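Ribosomal RNA small subunit methyltransferase E (Thermotoga maritima, PDB 1Z85) probably methylates the N3 position of a specific uridine in 16S ribosomal RNA, with S-adenosyl-L-methionine as methyl donor. Local coordinates at residues L87-P92 with V184-E189; V111-F116 with K149-E154. All coordinates share one frame; numbering follows the deposited sequence.

Interaction 1: residues L87-P92 with V184-E189; sequences LSVVVP and VVVGPE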
loop_
_atom_site.group_PDB
_atom_site.type_symbol
_atom_site.label_atom_id
_atom_site.label_comp_id
_atom_site.label_asym_id
_atom_site.label_seq_id
_atom_site.Cartn_x
_atom_site.Cartn_y
_atom_site.Cartn_z
ATOM N N LEU B 87 -11.109 1.338 -16.998
ATOM C CA LEU B 87 -10.782 0.428 -15.913
ATOM C C LEU B 87 -11.874 0.548 -14.844
ATOM O O LEU B 87 -12.101 1.618 -14.277
ATOM C CB LEU B 87 -9.410 0.782 -15.360
ATOM C CG LEU B 87 -8.991 -0.003 -14.106
ATOM C CD1 LEU B 87 -8.934 -1.490 -14.370
ATOM C CD2 LEU B 87 -7.669 0.491 -13.628
ATOM N N SER B 88 -12.554 -0.552 -14.574
ATOM C CA SER B 88 -13.657 -0.577 -13.602
ATOM C C SER B 88 -13.247 -1.480 -12.423
ATOM O O SER B 88 -12.547 -2.468 -12.619
ATOM C CB SER B 88 -14.955 -1.084 -14.258
ATOM O OG SER B 88 -15.285 -0.281 -15.381
ATOM N N VAL B 89 -13.671 -1.115 -11.213
ATOM C CA VAL B 89 -13.446 -1.933 -10.039
ATOM C C VAL B 89 -14.769 -2.134 -9.307
ATOM O O VAL B 89 -15.511 -1.187 -9.082
ATOM C CB VAL B 89 -12.396 -1.268 -9.113
ATOM C CG1 VAL B 89 -12.159 -2.070 -7.892
ATOM C CG2 VAL B 89 -11.006 -1.103 -9.852
ATOM N N VAL B 90 -15.042 -3.369 -8.908
ATOM C CA VAL B 90 -16.156 -3.671 -7.998
ATOM C C VAL B 90 -15.603 -3.686 -6.591
ATOM O O VAL B 90 -14.725 -4.515 -6.281
ATOM C CB VAL B 90 -16.774 -5.013 -8.280
ATOM C CG1 VAL B 90 -17.847 -5.320 -7.273
ATOM C CG2 VAL B 90 -17.326 -5.019 -9.697
ATOM N N VAL B 91 -16.040 -2.688 -5.806
ATOM C CA VAL B 91 -15.690 -2.500 -4.391
ATOM C C VAL B 91 -16.787 -3.113 -3.506
ATOM O O VAL B 91 -17.986 -2.827 -3.672
ATOM C CB VAL B 91 -15.503 -1.014 -4.086
ATOM C CG1 VAL B 91 -15.296 -0.726 -2.555
ATOM C CG2 VAL B 91 -14.318 -0.451 -4.923
ATOM N N PRO B 92 -16.394 -4.028 -2.604
ATOM C CA PRO B 92 -17.362 -4.596 -1.692
ATOM C C PRO B 92 -17.848 -3.551 -0.686
ATOM O O PRO B 92 -17.038 -2.759 -0.174
ATOM C CB PRO B 92 -16.593 -5.720 -0.995
ATOM C CG PRO B 92 -15.141 -5.339 -1.128
ATOM C CD PRO B 92 -15.031 -4.566 -2.411
ATOM N N VAL B 184 -12.014 -5.252 -12.435
ATOM C CA VAL B 184 -11.437 -5.971 -11.314
ATOM C C VAL B 184 -12.474 -6.056 -10.203
ATOM O O VAL B 184 -13.039 -5.049 -9.835
ATOM C CB VAL B 184 -10.216 -5.231 -10.718
ATOM C CG1 VAL B 184 -9.531 -6.103 -9.703
ATOM C CG2 VAL B 184 -9.220 -4.795 -11.828
ATOM N N VAL B 185 -12.695 -7.261 -9.690
ATOM C CA VAL B 185 -13.689 -7.569 -8.657
ATOM C C VAL B 185 -12.887 -7.839 -7.399
ATOM O O VAL B 185 -12.258 -8.879 -7.286
ATOM C CB VAL B 185 -14.528 -8.846 -9.040
ATOM C CG1 VAL B 185 -15.496 -9.283 -7.943
ATOM C CG2 VAL B 185 -15.300 -8.622 -10.293
ATOM N N VAL B 186 -12.815 -6.856 -6.490
ATOM C CA VAL B 186 -12.222 -7.077 -5.164
ATOM C C VAL B 186 -13.195 -7.880 -4.244
ATOM O O VAL B 186 -14.326 -7.483 -3.991
ATOM C CB VAL B 186 -11.893 -5.732 -4.494
ATOM C CG1 VAL B 186 -11.310 -5.957 -3.105
ATOM C CG2 VAL B 186 -10.941 -4.891 -5.389
ATOM N N GLY B 187 -12.730 -8.972 -3.693
ATOM C CA GLY B 187 -13.587 -9.829 -2.882
ATOM C C GLY B 187 -13.927 -9.288 -1.505
ATOM O O GLY B 187 -13.211 -8.424 -0.947
ATOM N N PRO B 188 -15.029 -9.792 -0.930
ATOM C CA PRO B 188 -15.457 -9.337 0.383
ATOM C C PRO B 188 -14.616 -9.894 1.552
ATOM O O PRO B 188 -13.959 -10.925 1.440
ATOM C CB PRO B 188 -16.897 -9.834 0.459
ATOM C CG PRO B 188 -16.893 -11.086 -0.329
ATOM C CD PRO B 188 -15.909 -10.841 -1.461
ATOM N N GLU B 189 -14.658 -9.202 2.687
ATOM C CA GLU B 189 -13.883 -9.610 3.851
ATOM C C GLU B 189 -14.182 -11.031 4.369
ATOM O O GLU B 189 -13.277 -11.759 4.708
ATOM C CB GLU B 189 -14.062 -8.578 4.956
ATOM C CG GLU B 189 -13.223 -8.854 6.199
ATOM C CD GLU B 189 -13.434 -7.840 7.304
ATOM O OE1 GLU B 189 -14.407 -7.037 7.261
ATOM O OE2 GLU B 189 -12.607 -7.872 8.235
#

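Interaction 2: residues V111-F116 with K149-E154; sequences VDEIFF and KVSFLE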
loop_
_atom_site.group_PDB
_atom_site.type_symbol
_atom_site.label_atom_id
_atom_site.label_comp_id
_atom_site.label_asym_id
_atom_site.label_seq_id
_atom_site.Cartn_x
_atom_site.Cartn_y
_atom_site.Cartn_z
ATOM N N VAL B 111 -8.414 4.304 -11.754
ATOM C CA VAL B 111 -9.690 3.658 -12.052
ATOM C C VAL B 111 -10.717 4.691 -12.534
ATOM O O VAL B 111 -10.804 5.796 -11.986
ATOM C CB VAL B 111 -10.207 2.878 -10.807
ATOM C CG1 VAL B 111 -11.620 2.416 -10.960
ATOM C CG2 VAL B 111 -9.263 1.721 -10.470
ATOM N N ASP B 112 -11.459 4.321 -13.584
ATOM C CA ASP B 112 -12.493 5.184 -14.215
ATOM C C ASP B 112 -13.902 5.038 -13.637
ATOM O O ASP B 112 -14.629 6.010 -13.566
ATOM C CB ASP B 112 -12.545 4.918 -15.736
ATOM C CG ASP B 112 -11.230 5.226 -16.412
ATOM O OD1 ASP B 112 -10.747 6.372 -16.331
ATOM O OD2 ASP B 112 -10.638 4.308 -16.980
ATOM N N GLU B 113 -14.266 3.820 -13.209
ATOM C CA GLU B 113 -15.581 3.539 -12.602
ATOM C C GLU B 113 -15.505 2.627 -11.381
ATOM O O GLU B 113 -14.880 1.582 -11.437
ATOM C CB GLU B 113 -16.531 2.877 -13.605
ATOM C CG GLU B 113 -16.656 3.641 -14.890
ATOM C CD GLU B 113 -18.117 3.926 -15.323
ATOM O OE1 GLU B 113 -19.099 3.748 -14.503
ATOM O OE2 GLU B 113 -18.239 4.380 -16.501
ATOM N N ILE B 114 -16.152 3.048 -10.291
ATOM C CA ILE B 114 -16.305 2.235 -9.084
ATOM C C ILE B 114 -17.771 1.716 -9.013
ATOM O O ILE B 114 -18.735 2.468 -9.230
ATOM C CB ILE B 114 -15.995 3.072 -7.860
ATOM C CG1 ILE B 114 -14.640 3.764 -8.052
ATOM C CG2 ILE B 114 -16.049 2.218 -6.587
ATOM C CD1 ILE B 114 -14.246 4.662 -6.918
ATOM N N PHE B 115 -17.906 0.423 -8.726
ATOM C CA PHE B 115 -19.199 -0.249 -8.572
ATOM C C PHE B 115 -19.248 -0.847 -7.181
ATOM O O PHE B 115 -18.395 -1.659 -6.795
ATOM C CB PHE B 115 -19.416 -1.339 -9.620
ATOM C CG PHE B 115 -19.548 -0.816 -11.013
ATOM C CD1 PHE B 115 -20.778 -0.458 -11.518
ATOM C CD2 PHE B 115 -18.419 -0.662 -11.834
ATOM C CE1 PHE B 115 -20.895 0.026 -12.814
ATOM C CE2 PHE B 115 -18.514 -0.142 -13.102
ATOM C CZ PHE B 115 -19.749 0.189 -13.622
ATOM N N PHE B 116 -20.261 -0.451 -6.424
ATOM C CA PHE B 116 -20.444 -0.944 -5.059
ATOM C C PHE B 116 -21.387 -2.125 -5.003
ATOM O O PHE B 116 -22.580 -1.994 -5.279
ATOM C CB PHE B 116 -20.936 0.207 -4.172
ATOM C CG PHE B 116 -19.912 1.255 -3.976
ATOM C CD1 PHE B 116 -18.745 0.950 -3.322
ATOM C CD2 PHE B 116 -20.092 2.525 -4.454
ATOM C CE1 PHE B 116 -17.803 1.909 -3.139
ATOM C CE2 PHE B 116 -19.127 3.499 -4.265
ATOM C CZ PHE B 116 -18.019 3.204 -3.624
ATOM N N LYS B 149 -16.529 7.747 -11.693
ATOM C CA LYS B 149 -17.934 7.657 -11.430
ATOM C C LYS B 149 -18.134 6.587 -10.366
ATOM O O LYS B 149 -17.289 5.728 -10.227
ATOM C CB LYS B 149 -18.708 7.243 -12.693
ATOM C CG LYS B 149 -18.361 7.955 -13.988
ATOM C CD LYS B 149 -18.455 9.471 -13.929
ATOM C CE LYS B 149 -18.255 10.092 -15.343
ATOM N NZ LYS B 149 -17.957 11.569 -15.344
ATOM N N VAL B 150 -19.238 6.674 -9.606
ATOM C CA VAL B 150 -19.635 5.660 -8.614
ATOM C C VAL B 150 -21.067 5.207 -8.912
ATOM O O VAL B 150 -21.885 6.001 -9.315
ATOM C CB VAL B 150 -19.512 6.160 -7.142
ATOM C CG1 VAL B 150 -18.020 6.511 -6.800
ATOM C CG2 VAL B 150 -20.430 7.328 -6.885
ATOM N N SER B 151 -21.308 3.897 -8.799
ATOM C CA SER B 151 -22.590 3.289 -9.059
ATOM C C SER B 151 -22.793 2.130 -8.074
ATOM O O SER B 151 -21.821 1.654 -7.420
ATOM C CB SER B 151 -22.606 2.719 -10.472
ATOM O OG SER B 151 -22.318 3.728 -11.430
ATOM N N PHE B 152 -24.046 1.719 -7.932
ATOM C CA PHE B 152 -24.370 0.466 -7.277
ATOM C C PHE B 152 -24.352 -0.622 -8.344
ATOM O O PHE B 152 -24.530 -0.346 -9.526
ATOM C CB PHE B 152 -25.738 0.494 -6.619
ATOM C CG PHE B 152 -25.880 1.496 -5.501
ATOM C CD1 PHE B 152 -25.243 1.287 -4.294
ATOM C CD2 PHE B 152 -26.719 2.626 -5.648
ATOM C CE1 PHE B 152 -25.392 2.176 -3.261
ATOM C CE2 PHE B 152 -26.871 3.533 -4.596
ATOM C CZ PHE B 152 -26.182 3.303 -3.400
ATOM N N LEU B 153 -24.114 -1.860 -7.942
ATOM C CA LEU B 153 -24.129 -2.993 -8.876
ATOM C C LEU B 153 -24.995 -4.076 -8.257
ATOM O O LEU B 153 -24.706 -4.530 -7.132
ATOM C CB LEU B 153 -22.685 -3.523 -9.059
ATOM C CG LEU B 153 -22.588 -4.754 -9.991
ATOM C CD1 LEU B 153 -22.942 -4.360 -11.404
ATOM C CD2 LEU B 153 -21.257 -5.442 -9.936
ATOM N N GLU B 154 -26.065 -4.486 -8.929
ATOM C CA GLU B 154 -26.937 -5.480 -8.309
ATOM C C GLU B 154 -26.397 -6.928 -8.419
ATOM O O GLU B 154 -26.519 -7.722 -7.474
ATOM C CB GLU B 154 -28.369 -5.424 -8.884
ATOM C CG GLU B 154 -29.368 -6.273 -8.065
ATOM C CD GLU B 154 -29.693 -5.770 -6.623
ATOM O OE1 GLU B 154 -29.189 -4.703 -6.130
ATOM O OE2 GLU B 154 -30.517 -6.465 -5.977
HETATM O O HOH W 1 -21.691 5.656 -14.035
#

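Interaction 1: residues L87-P92 with V184-E189
Val89 and Val184 sit across from each other on two parallel strands, 87-92 and 182-186, in the sheet of the alpha/beta knot methyltransferase domain. Three backbone hydrogen bonds join the strands: Val184 N to Ser88 O and Val90 N to Val184 O, both 2.8 Å, and Val186 N to Val90 O, 3.0 Å. Val184 O is also met by the CA-H of Val89. On the face shared by Val89 and Val184, CG1 of Val89 reaches forward to CG2 of Val186 at 4.0 Å, because its chi1 of 179° sets CG1 opposite the backbone N and leaves CG2 to pack near CB of Val184. Leu87 CD1 touches Val184 CG2 from the same side. On the other face Val90 and Val185 run alongside one another in the same direction, their CG2 methyls 4.2 Å apart. Beyond the last bond Pro92 takes over: its CD lies 3.4 Å from Val186 O, its CG packs on Gly187 O, and its CB reaches Pro188 CA. Helix 96-108 covers Val89, Pro92 and Val186 through Cys106 and Leu102. Having no N-H to offer, Pro92 meets the departing chain through ring carbons alone, so hydrogen-bonded pairing gives way to van der Waals contact with carbonyl oxygens and aliphatic carbons.

Interaction 2: residues V111-F116 with K149-E154
The Phe116 ring carries the CG2 methyl of Ile114 over one face, 3.7 Å above its plane and offset toward the rim, while its CE2 meets Val150 CB at 3.9 Å. The contact joins adjacent parallel strands of a beta-alpha-beta unit, 113-117 and 149-152, whose connecting helix 128-142 packs on Phe116 through Leu128 and Ala131. Phe115, on the opposite face of the sheet, has Phe152 O at its ring edge, near the plane, and its CD1 lies 3.8 Å from Ser151 CB. At the edge of the Phe152 ring is Phe116 O. With CG set opposite the carbonyl carbon (chi1 -68°), the Phe116 ring swings back over its own strand to Ile114 and across to Val150. An alanine in place of Phe116 would probably leave Val150 and the Ile114 methyl without their aromatic neighbour and open a gap beneath the helix. Five backbone hydrogen bonds run between 111-116 and 149-154; Ile114 N to Lys149 O is nearly straight at 177°, whereas Leu153 N approaches Phe116 O from above the carbonyl plane, 46° out of it. Leu153 then packs its CB against Phe115 CB at 4.0 Å. On the Phe115 face a water donates to Glu113 OE1 at 3.3 Å and makes a weak bond with Ser151 OG, also at 3.3 Å.

From the N terminus the chain first builds the five-stranded mixed sheet, then runs into strand 87-92 of the parallel sheet. Helix 96-108 leads on to strand 113-117, and helix 128-142 to strand 149-152, where interaction 2 closes the shorter loop. The chain continues through strand 161-165 before strand 182-186 returns to pair with 87-92, so interaction 1 closes a longer loop with interaction 2 nested inside it. Their centres lie 9 Å apart, on opposite edges of the neighbouring strands 87-92 and 113-117, which are joined directly by probable hydrogen bonds such as Val91 N to Phe115 O. With that direct pairing they link four strands adjacent in the sheet, ordered 149-152, 113-117, 87-92, 182-186.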